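PDB 6KTQ: homocitrate synthase from Sulfolobus acidocaldarius, which catalyses the aldol-type condensation of acetyl-CoA with 2-oxoglutarate to give homocitrate, the first step of lysine biosynthesis through alpha-aminoadipate. Local coordinates for residues 56-61 with 295-300; 104-107 with 111-114; 124-129 with 151-156. One frame throughout, in Å; residues are numbered along the deposited sequence.

Contact 1: 56-61 with 295-300; sequences RVEIAK and EKYSGI
Ile59 and Tyr297 form the closely packed part of this contact between helices 53-66 and 287-298. The CD1 methyl of Ile59 lies 4.1 Å from CD2 of Tyr297, meeting the aromatic ring at its edge and near its plane rather than over a face. With CG1 of Ile59 beside the backbone N (chi1 -68°) and the chain carried on nearly straight to CD1, the longer branch slides past the phenol in the opposite direction. Ile59 is buried and also rests on Leu40. The other end of the ring is looser and wetter. There a water molecule joins the polar ends of Glu58 and Tyr297: it donates to Glu58 OE2 at 2.9 Å and lies 3.0 Å from Tyr297 OH. The direct approach of the carboxylate to the hydroxyl is modelled too short to be trusted, so the way the extended Glu58 side chain is set against the ring is doubtful. Beyond Tyr297, Gly299 is the first residue to leave helical backbone angles, with positive phi, and Ser298 OG accepts from Ile300 N at 3.2 Å in an ST turn. The pairing ties a helix that follows strand 31-37 to one lying beyond the last strand of the barrel, 249-252, an outer-layer helix contact of the TIM barrel of this DRE-TIM family.

Contact 2: 104-107 with 111-114; sequences AHSR and RDIE. With COA (coenzyme A), chain E.
Asp112 OD2, near the start of helix 110-118, collects two donors from Arg107. The Arg107 backbone N reaches OD2 at 3.0 Å on the anti side, close to the carboxylate plane; Arg107 NE comes to the same OD2 on the syn side at 3.2 Å, almost straight (172°), though 35° out of that plane. The second bond is a salt bridge, and OD2 lies nearly in the guanidinium plane. His75 NE2, of the coenzyme A pocket, is a third partner of OD2. Ser106 OG is spent locally, donating to Arg107 O at 2.9 Å on a lone pair in the carbonyl plane, and itself lies against Asp112 CB (3.1 Å) and CG1 of Ile113. A bend at chi3 (-62°) brings Arg107 NE back to Asp112 with the guanidinium beside the cofactor: the CDP methyl of coenzyme A sits 3.8 Å above the centre of one guanidinium face, and NH1 makes a weak bond of 3.3 Å to the ribose O4B. Two residues earlier, His105 NE2 is hydrogen-bonded to 2-oxoglutarate. Held through NE and backbone N, the Arg107 side chain is probably restricted in how it can turn, with Asp112 a second-shell residue that probably orients it against coenzyme A.

Contact 3: 124-129 with 151-156; sequences IAIFYG and AETVSY. With COA (coenzyme A), chain E.
One methyl, CD1 of Ile126, makes the closest approaches from strand to helix, and its nearest neighbour there is a backbone oxygen: it stands 3.6 Å from Thr153 O. From there it also touches Val154, with CG2 of that valine 4.2 Å from CD1 of Ile126. The side chain runs out straight toward the helix, CD1 anti to CA (chi2 168°), which puts its tip against the backbone where Thr153 joins Val154. Ile113 of helix 110-118 and Ala157 pack around the same isoleucine, while the Thr153 hydroxyl is taken up within its own helix, by Ser149 O among others. Strand 123-129 and helix 143-159 belong to one beta-alpha-beta crossover of the TIM barrel, leading on to strand 163-169, and Ile126 points from the strand toward that helix. The next residue, Phe127, serves the cofactor instead. Its carbonyl O accepts from the adenine amino N6A of coenzyme A at 2.8 Å, and its ring, stacked also with His105, has C2P of the pantetheine arm 3.9 Å above one face, offset toward the rim. CE2 of Phe127 lies 3.6 Å from the thiol S1P, so one ring touches both the adenine and the reactive end of a bent coenzyme. An alanine at Phe127 would keep the carbonyl bond but is likely to leave the pantetheine arm and the His105 ring without the surface they lie on. Tyr128 adds CD1 at 3.7 Å from N1A of the adenine, its ring oblique to that atom and stacked with His139.

Contacts 2 and 3 are buried neighbours built on adjacent barrel strands, 101-106 and 123-129, with centres about 8 Å apart; they share coenzyme A and touch directly, Tyr156 OH meeting Glu114 OE2 at 2.7 Å. Contact 1 lies apart, its centre about 24 Å from that of contact 2, is only partly buried and joins two helices of the outer layer with no ligand. Along the chain both other contacts fall inside the loop that contact 1 closes. Chemistry follows place: contact 2 depends on charge and hydrogen bonds near the cofactor, contact 3 presses one isoleucine methyl on helix backbone and a valine, and contact 1 combines an apolar patch with a water bridge.

Contact 1: 56-61 with 295-300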
loop_
_atom_site.group_PDB
_atom_site.type_symbol
_atom_site.label_atom_id
_atom_site.label_comp_id
_atom_site.label_asym_id
_atom_site.label_seq_id
_atom_site.Cartn_x
_atom_site.Cartn_y
_atom_site.Cartn_z
ATOM N N ARG A 56 5.381 29.108 -27.207
ATOM C CA ARG A 56 5.305 28.825 -25.776
ATOM C C ARG A 56 3.931 29.049 -25.245
ATOM O O ARG A 56 3.395 28.223 -24.539
ATOM C CB ARG A 56 6.153 29.820 -25.022
ATOM C CG ARG A 56 7.411 29.319 -24.431
ATOM C CD ARG A 56 7.799 30.218 -23.239
ATOM N NE ARG A 56 8.634 29.417 -22.378
ATOM C CZ ARG A 56 9.827 28.952 -22.741
ATOM N NH1 ARG A 56 10.485 28.183 -21.899
ATOM N NH2 ARG A 56 10.378 29.280 -23.915
ATOM N N VAL A 57 3.387 30.224 -25.555
ATOM C CA VAL A 57 2.030 30.567 -25.163
ATOM C C VAL A 57 1.014 29.608 -25.779
ATOM O O VAL A 57 0.073 29.178 -25.090
ATOM C CB VAL A 57 1.696 32.039 -25.519
ATOM C CG1 VAL A 57 0.218 32.325 -25.314
ATOM C CG2 VAL A 57 2.549 32.978 -24.691
ATOM N N GLU A 58 1.162 29.262 -27.052
ATOM C CA GLU A 58 0.199 28.368 -27.678
ATOM C C GLU A 58 0.253 26.974 -27.006
ATOM O O GLU A 58 -0.770 26.324 -26.782
ATOM C CB GLU A 58 0.409 28.241 -29.197
ATOM C CG GLU A 58 -0.735 27.532 -29.921
ATOM C CD GLU A 58 -0.575 27.423 -31.454
ATOM O OE1 GLU A 58 0.417 27.917 -32.032
ATOM O OE2 GLU A 58 -1.438 26.802 -32.098
ATOM N N ILE A 59 1.455 26.498 -26.727
ATOM C CA ILE A 59 1.595 25.202 -26.048
ATOM C C ILE A 59 0.953 25.253 -24.645
ATOM O O ILE A 59 0.215 24.353 -24.286
ATOM C CB ILE A 59 3.058 24.770 -25.993
ATOM C CG1 ILE A 59 3.562 24.445 -27.410
ATOM C CG2 ILE A 59 3.227 23.553 -25.101
ATOM C CD1 ILE A 59 5.061 24.310 -27.498
ATOM N N ALA A 60 1.215 26.314 -23.880
ATOM C CA ALA A 60 0.657 26.446 -22.536
ATOM C C ALA A 60 -0.869 26.381 -22.539
ATOM O O ALA A 60 -1.470 25.731 -21.685
ATOM C CB ALA A 60 1.149 27.728 -21.854
ATOM N N LYS A 61 -1.491 27.030 -23.510
ATOM C CA LYS A 61 -2.944 26.999 -23.631
ATOM C C LYS A 61 -3.435 25.596 -23.913
ATOM O O LYS A 61 -4.443 25.173 -23.349
ATOM C CB LYS A 61 -3.422 27.889 -24.775
ATOM C CG LYS A 61 -3.292 29.377 -24.527
ATOM C CD LYS A 61 -3.829 30.152 -25.734
ATOM C CE LYS A 61 -3.631 31.645 -25.565
ATOM N NZ LYS A 61 -3.972 32.394 -26.806
ATOM N N GLU A 295 5.330 18.724 -31.905
ATOM C CA GLU A 295 6.177 18.209 -32.949
ATOM C C GLU A 295 6.444 19.317 -33.983
ATOM O O GLU A 295 7.592 19.569 -34.378
ATOM C CB GLU A 295 5.474 16.998 -33.534
ATOM C CG GLU A 295 6.036 16.406 -34.773
ATOM C CD GLU A 295 5.282 15.129 -35.113
ATOM O OE1 GLU A 295 4.042 15.186 -35.217
ATOM O OE2 GLU A 295 5.925 14.080 -35.242
ATOM N N LYS A 296 5.396 20.027 -34.359
ATOM C CA LYS A 296 5.548 21.154 -35.269
ATOM C C LYS A 296 6.523 22.219 -34.745
ATOM O O LYS A 296 7.399 22.635 -35.489
ATOM C CB LYS A 296 4.177 21.766 -35.545
ATOM C CG LYS A 296 4.163 22.915 -36.554
ATOM C CD LYS A 296 3.076 23.936 -36.216
ATOM C CE LYS A 296 1.826 23.796 -37.045
ATOM N NZ LYS A 296 1.869 24.736 -38.208
ATOM N N TYR A 297 6.397 22.668 -33.492
ATOM C CA TYR A 297 7.253 23.747 -33.004
ATOM C C TYR A 297 8.653 23.299 -32.588
ATOM O O TYR A 297 9.612 24.078 -32.692
ATOM C CB TYR A 297 6.571 24.513 -31.871
ATOM C CG TYR A 297 5.296 25.213 -32.287
ATOM C CD1 TYR A 297 5.103 25.650 -33.609
ATOM C CD2 TYR A 297 4.290 25.485 -31.363
ATOM C CE1 TYR A 297 3.950 26.331 -33.987
ATOM C CE2 TYR A 297 3.119 26.150 -31.751
ATOM C CZ TYR A 297 2.970 26.574 -33.064
ATOM O OH TYR A 297 1.826 27.226 -33.472
ATOM N N SER A 298 8.767 22.042 -32.139
ATOM C CA SER A 298 10.052 21.501 -31.710
ATOM C C SER A 298 10.887 21.136 -32.910
ATOM O O SER A 298 12.116 21.153 -32.849
ATOM C CB SER A 298 9.853 20.268 -30.806
ATOM O OG SER A 298 9.379 19.152 -31.555
ATOM N N GLY A 299 10.219 20.797 -33.996
ATOM C CA GLY A 299 10.876 20.317 -35.201
ATOM C C GLY A 299 11.434 18.905 -35.119
ATOM O O GLY A 299 12.171 18.498 -36.005
ATOM N N ILE A 300 11.115 18.151 -34.064
ATOM C CA ILE A 300 11.569 16.746 -33.954
ATOM C C ILE A 300 10.362 15.855 -34.222
ATOM O O ILE A 300 9.347 15.927 -33.504
ATOM C CB ILE A 300 12.151 16.442 -32.582
ATOM C CG1 ILE A 300 13.321 17.372 -32.288
ATOM C CG2 ILE A 300 12.629 14.980 -32.475
ATOM C CD1 ILE A 300 14.071 16.978 -31.050
HETATM O O HOH W 1 -0.521 25.719 -34.663
#

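Contact 2: 104-107 with 111-114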
loop_
_atom_site.group_PDB
_atom_site.type_symbol
_atom_site.label_atom_id
_atom_site.label_comp_id
_atom_site.label_asym_id
_atom_site.label_seq_id
_atom_site.Cartn_x
_atom_site.Cartn_y
_atom_site.Cartn_z
ATOM N N ALA A 104 7.660 28.513 -12.069
ATOM C CA ALA A 104 8.895 29.088 -12.587
ATOM C C ALA A 104 10.079 28.414 -11.916
ATOM O O ALA A 104 10.107 28.197 -10.689
ATOM C CB ALA A 104 8.936 30.587 -12.336
ATOM N N HIS A 105 11.079 28.114 -12.728
ATOM C CA HIS A 105 12.265 27.449 -12.268
ATOM C C HIS A 105 13.240 28.492 -11.730
ATOM O O HIS A 105 13.205 29.669 -12.147
ATOM C CB HIS A 105 12.868 26.693 -13.455
ATOM C CG HIS A 105 13.314 25.299 -13.141
ATOM N ND1 HIS A 105 14.471 24.760 -13.653
ATOM C CD2 HIS A 105 12.750 24.330 -12.390
ATOM C CE1 HIS A 105 14.611 23.524 -13.219
ATOM N NE2 HIS A 105 13.580 23.239 -12.444
ATOM N N SER A 106 14.136 28.064 -10.840
ATOM C CA SER A 106 15.095 28.962 -10.208
ATOM C C SER A 106 16.322 28.232 -9.662
ATOM O O SER A 106 16.202 27.164 -9.062
ATOM C CB SER A 106 14.396 29.681 -9.056
ATOM O OG SER A 106 15.190 30.697 -8.483
ATOM N N ARG A 107 17.514 28.802 -9.863
ATOM C CA ARG A 107 18.682 28.342 -9.133
ATOM C C ARG A 107 18.519 28.789 -7.698
ATOM O O ARG A 107 17.622 29.575 -7.373
ATOM C CB ARG A 107 19.983 28.913 -9.718
ATOM C CG ARG A 107 20.354 28.261 -11.036
ATOM C CD ARG A 107 21.628 28.861 -11.585
ATOM N NE ARG A 107 21.413 30.273 -11.842
ATOM C CZ ARG A 107 22.377 31.127 -12.150
ATOM N NH1 ARG A 107 23.647 30.721 -12.255
ATOM N NH2 ARG A 107 22.053 32.391 -12.370
ATOM N N ARG A 111 18.971 36.472 -7.144
ATOM C CA ARG A 111 18.515 37.021 -8.426
ATOM C C ARG A 111 17.372 36.190 -9.025
ATOM O O ARG A 111 16.263 36.694 -9.176
ATOM C CB ARG A 111 19.677 37.122 -9.423
ATOM C CG ARG A 111 19.364 37.900 -10.697
ATOM C CD ARG A 111 19.352 39.405 -10.472
ATOM N NE ARG A 111 18.077 39.923 -9.953
ATOM C CZ ARG A 111 17.148 40.573 -10.668
ATOM N NH1 ARG A 111 17.307 40.816 -11.970
ATOM N NH2 ARG A 111 16.035 40.999 -10.069
ATOM N N ASP A 112 17.639 34.920 -9.345
ATOM C CA ASP A 112 16.605 34.040 -9.942
ATOM C C ASP A 112 15.318 34.097 -9.151
ATOM O O ASP A 112 14.236 34.255 -9.725
ATOM C CB ASP A 112 17.064 32.583 -10.013
ATOM C CG ASP A 112 18.125 32.371 -11.014
ATOM O OD1 ASP A 112 18.728 33.378 -11.428
ATOM O OD2 ASP A 112 18.363 31.203 -11.399
ATOM N N ILE A 113 15.437 33.991 -7.826
ATOM C CA ILE A 113 14.261 33.985 -6.950
ATOM C C ILE A 113 13.456 35.289 -7.060
ATOM O O ILE A 113 12.228 35.258 -7.224
ATOM C CB ILE A 113 14.662 33.694 -5.490
ATOM C CG1 ILE A 113 15.083 32.229 -5.354
ATOM C CG2 ILE A 113 13.504 33.980 -4.539
ATOM C CD1 ILE A 113 16.014 31.936 -4.203
ATOM N N GLU A 114 14.150 36.424 -6.996
ATOM C CA GLU A 114 13.512 37.746 -7.151
ATOM C C GLU A 114 12.794 37.872 -8.494
ATOM O O GLU A 114 11.681 38.404 -8.573
ATOM C CB GLU A 114 14.556 38.862 -7.031
ATOM C CG GLU A 114 15.114 39.045 -5.623
ATOM C CD GLU A 114 16.533 39.607 -5.611
ATOM O OE1 GLU A 114 17.049 39.978 -6.686
ATOM O OE2 GLU A 114 17.146 39.661 -4.528
HETATM N N1A COA E . 22.084 27.018 -7.567
HETATM C C2A COA E . 23.067 27.960 -7.582
HETATM N N3A COA E . 24.073 27.981 -8.508
HETATM C C4A COA E . 24.161 27.031 -9.458
HETATM C C5A COA E . 23.134 25.987 -9.509
HETATM C C6A COA E . 22.073 26.024 -8.482
HETATM N N6A COA E . 21.118 25.074 -8.492
HETATM N N7A COA E . 23.445 25.192 -10.550
HETATM C C8A COA E . 24.588 25.678 -11.119
HETATM N N9A COA E . 25.005 26.762 -10.454
HETATM C C1B COA E . 26.128 27.642 -10.808
HETATM C C2B COA E . 27.465 26.974 -10.976
HETATM O O2B COA E . 28.128 26.727 -9.749
HETATM C C3B COA E . 28.155 28.033 -11.805
HETATM O O3B COA E . 28.477 29.202 -11.085
HETATM P P3B COA E . 29.847 29.968 -11.410
HETATM O O7A COA E . 30.070 30.660 -10.115
HETATM O O8A COA E . 29.465 30.847 -12.583
HETATM O O9A COA E . 30.850 28.915 -11.746
HETATM C C4B COA E . 27.101 28.418 -12.811
HETATM O O4B COA E . 25.852 28.215 -12.105
HETATM C C5B COA E . 27.514 27.504 -13.957
HETATM O O5B COA E . 26.901 27.736 -15.155
HETATM P P1A COA E . 27.223 28.754 -16.356
HETATM O O1A COA E . 26.130 28.164 -17.169
HETATM O O2A COA E . 28.637 28.764 -16.871
HETATM O O3A COA E . 26.840 30.148 -15.644
HETATM P P2A COA E . 26.284 31.466 -16.320
HETATM O O4A COA E . 27.139 31.817 -17.510
HETATM O O5A COA E . 26.036 32.447 -15.209
HETATM O O6A COA E . 24.821 31.085 -16.831
HETATM C CBP COA E . 22.525 30.356 -16.665
HETATM C CCP COA E . 23.822 30.638 -15.901
HETATM C CDP COA E . 21.432 29.839 -15.717
HETATM C CEP COA E . 22.039 31.662 -17.306
HETATM C CAP COA E . 22.867 29.350 -17.769
HETATM O OAP COA E . 23.572 28.201 -17.280
HETATM C C9P COA E . 21.631 28.882 -18.464
HETATM O O9P COA E . 21.028 29.658 -19.168
HETATM N N8P COA E . 21.278 27.615 -18.231
HETATM C C7P COA E . 20.116 26.971 -18.814
HETATM C C6P COA E . 19.145 26.519 -17.712
HETATM C C5P COA E . 19.778 25.407 -16.901
HETATM O O5P COA E . 21.006 25.240 -16.933
HETATM N N4P COA E . 18.950 24.657 -16.159
HETATM C C3P COA E . 19.489 23.623 -15.276
HETATM C C2P COA E . 18.456 22.656 -14.724
HETATM S S1P COA E . 19.346 21.652 -13.496
#

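Contact 3: 124-129 with 151-156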
loop_
_atom_site.group_PDB
_atom_site.type_symbol
_atom_site.label_atom_id
_atom_site.label_comp_id
_atom_site.label_asym_id
_atom_site.label_seq_id
_atom_site.Cartn_x
_atom_site.Cartn_y
_atom_site.Cartn_z
ATOM N N ILE A 124 7.489 28.702 -7.262
ATOM C CA ILE A 124 8.900 28.829 -7.625
ATOM C C ILE A 124 9.569 27.508 -7.276
ATOM O O ILE A 124 9.464 27.042 -6.156
ATOM C CB ILE A 124 9.584 30.027 -6.901
ATOM C CG1 ILE A 124 9.034 31.364 -7.449
ATOM C CG2 ILE A 124 11.096 29.970 -7.052
ATOM C CD1 ILE A 124 9.528 32.614 -6.731
ATOM N N ALA A 125 10.216 26.885 -8.260
ATOM C CA ALA A 125 10.918 25.613 -8.070
ATOM C C ALA A 125 12.397 25.840 -8.026
ATOM O O ALA A 125 13.024 26.100 -9.062
ATOM C CB ALA A 125 10.582 24.639 -9.189
ATOM N N ILE A 126 12.963 25.759 -6.829
ATOM C CA ILE A 126 14.392 25.940 -6.652
ATOM C C ILE A 126 15.043 24.590 -6.715
ATOM O O ILE A 126 14.637 23.667 -5.998
ATOM C CB ILE A 126 14.742 26.601 -5.306
ATOM C CG1 ILE A 126 14.172 28.027 -5.242
ATOM C CG2 ILE A 126 16.244 26.623 -5.133
ATOM C CD1 ILE A 126 14.225 28.644 -3.858
ATOM N N PHE A 127 16.045 24.476 -7.574
ATOM C CA PHE A 127 16.778 23.229 -7.730
ATOM C C PHE A 127 18.183 23.316 -7.177
ATOM O O PHE A 127 18.782 24.379 -7.172
ATOM C CB PHE A 127 16.787 22.773 -9.208
ATOM C CG PHE A 127 17.397 23.759 -10.167
ATOM C CD1 PHE A 127 16.609 24.740 -10.775
ATOM C CD2 PHE A 127 18.739 23.668 -10.507
ATOM C CE1 PHE A 127 17.165 25.636 -11.673
ATOM C CE2 PHE A 127 19.306 24.548 -11.404
ATOM C CZ PHE A 127 18.529 25.536 -11.982
ATOM N N TYR A 128 18.694 22.193 -6.681
ATOM C CA TYR A 128 20.089 22.089 -6.284
ATOM C C TYR A 128 20.486 20.637 -6.341
ATOM O O TYR A 128 19.684 19.750 -6.045
ATOM C CB TYR A 128 20.299 22.640 -4.857
ATOM C CG TYR A 128 21.671 23.212 -4.562
ATOM C CD1 TYR A 128 21.960 24.559 -4.810
ATOM C CD2 TYR A 128 22.671 22.427 -3.993
ATOM C CE1 TYR A 128 23.229 25.088 -4.524
ATOM C CE2 TYR A 128 23.935 22.942 -3.709
ATOM C CZ TYR A 128 24.206 24.264 -3.971
ATOM O OH TYR A 128 25.460 24.750 -3.698
ATOM N N GLY A 129 21.748 20.407 -6.670
ATOM C CA GLY A 129 22.277 19.075 -6.863
ATOM C C GLY A 129 22.759 18.569 -5.529
ATOM O O GLY A 129 23.637 19.170 -4.941
ATOM N N ALA A 151 18.443 26.114 2.600
ATOM C CA ALA A 151 17.566 26.726 3.600
ATOM C C ALA A 151 17.377 28.219 3.340
ATOM O O ALA A 151 16.255 28.711 3.338
ATOM C CB ALA A 151 18.099 26.508 5.008
ATOM N N GLU A 152 18.466 28.938 3.109
ATOM C CA GLU A 152 18.360 30.399 2.941
ATOM C C GLU A 152 17.534 30.762 1.720
ATOM O O GLU A 152 16.641 31.619 1.772
ATOM C CB GLU A 152 19.748 31.028 2.848
ATOM C CG GLU A 152 20.470 30.983 4.183
ATOM C CD GLU A 152 21.900 31.499 4.132
ATOM O OE1 GLU A 152 22.556 31.452 5.200
ATOM O OE2 GLU A 152 22.356 31.948 3.046
ATOM N N THR A 153 17.814 30.090 0.607
ATOM C CA THR A 153 17.147 30.432 -0.634
ATOM C C THR A 153 15.710 30.021 -0.601
ATOM O O THR A 153 14.862 30.770 -1.058
ATOM C CB THR A 153 17.865 29.848 -1.864
ATOM O OG1 THR A 153 18.140 28.464 -1.657
ATOM C CG2 THR A 153 19.170 30.567 -2.080
ATOM N N VAL A 154 15.404 28.853 -0.042
ATOM C CA VAL A 154 13.992 28.464 0.084
ATOM C C VAL A 154 13.219 29.414 1.000
ATOM O O VAL A 154 12.076 29.783 0.703
ATOM C CB VAL A 154 13.822 27.011 0.579
ATOM C CG1 VAL A 154 12.395 26.763 1.038
ATOM C CG2 VAL A 154 14.227 26.028 -0.526
ATOM N N SER A 155 13.824 29.804 2.114
ATOM C CA SER A 155 13.193 30.810 3.006
ATOM C C SER A 155 12.983 32.152 2.328
ATOM O O SER A 155 11.889 32.742 2.409
ATOM C CB SER A 155 14.036 31.026 4.259
ATOM O OG SER A 155 13.932 29.903 5.103
ATOM N N TYR A 156 14.034 32.635 1.668
ATOM C CA TYR A 156 13.947 33.879 0.913
ATOM C C TYR A 156 12.773 33.839 -0.064
ATOM O O TYR A 156 11.964 34.780 -0.102
ATOM C CB TYR A 156 15.263 34.153 0.178
ATOM C CG TYR A 156 15.339 35.508 -0.504
ATOM C CD1 TYR A 156 15.251 36.691 0.229
ATOM C CD2 TYR A 156 15.526 35.606 -1.883
ATOM C CE1 TYR A 156 15.326 37.928 -0.398
ATOM C CE2 TYR A 156 15.600 36.833 -2.512
ATOM C CZ TYR A 156 15.504 37.989 -1.767
ATOM O OH TYR A 156 15.583 39.204 -2.407
HETATM N N1A COA E . 22.084 27.018 -7.567
HETATM C C2A COA E . 23.067 27.960 -7.582
HETATM N N3A COA E . 24.073 27.981 -8.508
HETATM C C4A COA E . 24.161 27.031 -9.458
HETATM C C5A COA E . 23.134 25.987 -9.509
HETATM C C6A COA E . 22.073 26.024 -8.482
HETATM N N6A COA E . 21.118 25.074 -8.492
HETATM N N7A COA E . 23.445 25.192 -10.550
HETATM C C8A COA E . 24.588 25.678 -11.119
HETATM N N9A COA E . 25.005 26.762 -10.454
HETATM C C1B COA E . 26.128 27.642 -10.808
HETATM C C2B COA E . 27.465 26.974 -10.976
HETATM O O2B COA E . 28.128 26.727 -9.749
HETATM C C3B COA E . 28.155 28.033 -11.805
HETATM O O3B COA E . 28.477 29.202 -11.085
HETATM P P3B COA E . 29.847 29.968 -11.410
HETATM O O7A COA E . 30.070 30.660 -10.115
HETATM O O8A COA E . 29.465 30.847 -12.583
HETATM O O9A COA E . 30.850 28.915 -11.746
HETATM C C4B COA E . 27.101 28.418 -12.811
HETATM O O4B COA E . 25.852 28.215 -12.105
HETATM C C5B COA E . 27.514 27.504 -13.957
HETATM O O5B COA E . 26.901 27.736 -15.155
HETATM P P1A COA E . 27.223 28.754 -16.356
HETATM O O1A COA E . 26.130 28.164 -17.169
HETATM O O2A COA E . 28.637 28.764 -16.871
HETATM O O3A COA E . 26.840 30.148 -15.644
HETATM P P2A COA E . 26.284 31.466 -16.320
HETATM O O4A COA E . 27.139 31.817 -17.510
HETATM O O5A COA E . 26.036 32.447 -15.209
HETATM O O6A COA E . 24.821 31.085 -16.831
HETATM C CBP COA E . 22.525 30.356 -16.665
HETATM C CCP COA E . 23.822 30.638 -15.901
HETATM C CDP COA E . 21.432 29.839 -15.717
HETATM C CEP COA E . 22.039 31.662 -17.306
HETATM C CAP COA E . 22.867 29.350 -17.769
HETATM O OAP COA E . 23.572 28.201 -17.280
HETATM C C9P COA E . 21.631 28.882 -18.464
HETATM O O9P COA E . 21.028 29.658 -19.168
HETATM N N8P COA E . 21.278 27.615 -18.231
HETATM C C7P COA E . 20.116 26.971 -18.814
HETATM C C6P COA E . 19.145 26.519 -17.712
HETATM C C5P COA E . 19.778 25.407 -16.901
HETATM O O5P COA E . 21.006 25.240 -16.933
HETATM N N4P COA E . 18.950 24.657 -16.159
HETATM C C3P COA E . 19.489 23.623 -15.276
HETATM C C2P COA E . 18.456 22.656 -14.724
HETATM S S1P COA E . 19.346 21.652 -13.496
#